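Local coordinates for protein cytochrome C' (Rubrivivax gelatinosus, PDB 2J8W) that carries a covalently bound high-spin heme c without a sixth iron ligand and probably takes part in electron transfer, although its exact function is not known, at residues 21-26 with 110-115. Sequence-based numbering, arbitrary orientation.
Sequences NHFGRV and AAVGET
The edge of the Phe23 ring is turned to Val112 O, 3.5 Å from CZ and near the ring plane, while Thr115 CG2 approaches CE1 obliquely at 3.7 Å. On helix 5-30 the Arg25 guanidinium has His22 CE1 3.5 Å above one face and, near its plane, Asn21 OD1, gripped by NE and NH2. Phe23 CG lies anti to the backbone N (chi1 -178°), which carries the ring out toward helix 105-126; the segment axes approach to 11.1 Å. Val112 CG1 touches the same CZ, and its other methyl, CG2, packs against Val26 CG1 at 3.7 Å, one helical turn on from Phe23. The segments belong to the first and last long helices of the four-helix bundle of cytochrome c', and their N-to-C directions make an angle of 140°. Helix 79-102 adds Leu96 beside Val112. Buried Thr115 turns its hydroxyl back to its own helix, OG1 donating to Ala111 O at 2.8 Å. That carbonyl also accepts the N-H of Thr115, from the opposite face of its plane. Thr115 also touches the heme, and its side chain is about 5 Å from that of Cys119, which holds the heme covalently.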
loop_
_atom_site.group_PDB
_atom_site.type_symbol
_atom_site.label_atom_id
_atom_site.label_comp_id
_atom_site.label_asym_id
_atom_site.label_seq_id
_atom_site.Cartn_x
_atom_site.Cartn_y
_atom_site.Cartn_z
ATOM N N ASN A 21 -4.061 -6.650 5.777
ATOM C CA ASN A 21 -4.884 -7.481 4.910
ATOM C C ASN A 21 -4.057 -8.610 4.278
ATOM O O ASN A 21 -4.428 -9.788 4.327
ATOM C CB ASN A 21 -5.552 -6.645 3.848
ATOM C CG ASN A 21 -6.455 -7.445 3.020
ATOM O OD1 ASN A 21 -6.031 -8.131 2.109
ATOM N ND2 ASN A 21 -7.747 -7.435 3.385
ATOM N N HIS A 22 -2.913 -8.288 3.711
ATOM C CA HIS A 22 -2.121 -9.317 3.047
ATOM C C HIS A 22 -1.455 -10.262 4.030
ATOM O O HIS A 22 -1.391 -11.465 3.769
ATOM C CB HIS A 22 -1.148 -8.645 2.062
ATOM C CG HIS A 22 -1.860 -8.100 0.883
ATOM N ND1 HIS A 22 -2.278 -8.916 -0.152
ATOM C CD2 HIS A 22 -2.389 -6.884 0.635
ATOM C CE1 HIS A 22 -2.993 -8.186 -1.005
ATOM N NE2 HIS A 22 -3.066 -6.947 -0.555
ATOM N N PHE A 23 -1.002 -9.736 5.178
ATOM C CA PHE A 23 -0.478 -10.606 6.208
ATOM C C PHE A 23 -1.554 -11.564 6.713
ATOM O O PHE A 23 -1.294 -12.733 6.941
ATOM C CB PHE A 23 0.123 -9.792 7.354
ATOM C CG PHE A 23 0.734 -10.625 8.434
ATOM C CD1 PHE A 23 1.870 -11.340 8.223
ATOM C CD2 PHE A 23 0.190 -10.662 9.701
ATOM C CE1 PHE A 23 2.425 -12.122 9.188
ATOM C CE2 PHE A 23 0.751 -11.440 10.688
ATOM C CZ PHE A 23 1.861 -12.146 10.435
ATOM N N GLY A 24 -2.776 -11.047 6.849
ATOM C CA GLY A 24 -3.866 -11.880 7.295
ATOM C C GLY A 24 -4.162 -13.046 6.374
ATOM O O GLY A 24 -4.556 -14.118 6.823
ATOM N N ARG A 25 -3.958 -12.857 5.069
ATOM C CA ARG A 25 -4.142 -13.949 4.122
ATOM C C ARG A 25 -3.134 -15.059 4.364
ATOM O O ARG A 25 -3.460 -16.253 4.324
ATOM C CB ARG A 25 -4.017 -13.433 2.684
ATOM C CG ARG A 25 -5.065 -12.419 2.322
ATOM C CD ARG A 25 -4.922 -11.963 0.885
ATOM N NE ARG A 25 -5.534 -10.650 0.658
ATOM C CZ ARG A 25 -5.879 -10.179 -0.533
ATOM N NH1 ARG A 25 -5.589 -10.869 -1.610
ATOM N NH2 ARG A 25 -6.438 -8.987 -0.643
ATOM N N VAL A 26 -1.896 -14.662 4.641
ATOM C CA VAL A 26 -0.854 -15.644 4.942
ATOM C C VAL A 26 -1.170 -16.353 6.246
ATOM O O VAL A 26 -1.037 -17.578 6.357
ATOM C CB VAL A 26 0.551 -14.994 4.967
ATOM C CG1 VAL A 26 1.639 -16.051 5.152
ATOM C CG2 VAL A 26 0.807 -14.188 3.669
ATOM N N ALA A 110 6.282 -20.424 11.189
ATOM C CA ALA A 110 7.135 -19.917 12.252
ATOM C C ALA A 110 7.301 -18.394 12.074
ATOM O O ALA A 110 7.256 -17.618 13.014
ATOM C CB ALA A 110 8.490 -20.603 12.268
ATOM N N ALA A 111 7.512 -17.971 10.837
ATOM C CA ALA A 111 7.744 -16.551 10.537
ATOM C C ALA A 111 6.463 -15.736 10.705
ATOM O O ALA A 111 6.511 -14.576 11.109
ATOM C CB ALA A 111 8.319 -16.383 9.168
ATOM N N VAL A 112 5.301 -16.327 10.425
ATOM C CA VAL A 112 4.028 -15.654 10.719
ATOM C C VAL A 112 3.921 -15.388 12.218
ATOM O O VAL A 112 3.530 -14.299 12.653
ATOM C CB VAL A 112 2.837 -16.465 10.209
ATOM C CG1 VAL A 112 1.514 -16.022 10.856
ATOM C CG2 VAL A 112 2.753 -16.393 8.703
ATOM N N GLY A 113 4.322 -16.363 13.030
ATOM C CA GLY A 113 4.260 -16.141 14.470
ATOM C C GLY A 113 5.186 -15.049 14.946
ATOM O O GLY A 113 4.823 -14.176 15.749
ATOM N N GLU A 114 6.399 -15.086 14.434
ATOM C CA GLU A 114 7.390 -14.058 14.826
ATOM C C GLU A 114 6.921 -12.677 14.367
ATOM O O GLU A 114 7.031 -11.662 15.082
ATOM C CB GLU A 114 8.750 -14.424 14.218
ATOM C CG GLU A 114 9.928 -13.640 14.738
ATOM C CD GLU A 114 11.290 -14.289 14.438
ATOM O OE1 GLU A 114 11.373 -15.205 13.596
ATOM O OE2 GLU A 114 12.302 -13.854 15.039
ATOM N N THR A 115 6.426 -12.597 13.138
ATOM C CA THR A 115 5.986 -11.315 12.596
ATOM C C THR A 115 4.809 -10.770 13.395
ATOM O O THR A 115 4.794 -9.616 13.813
ATOM C CB THR A 115 5.651 -11.438 11.099
ATOM O OG1 THR A 115 6.811 -11.841 10.389
ATOM C CG2 THR A 115 5.201 -10.111 10.527
#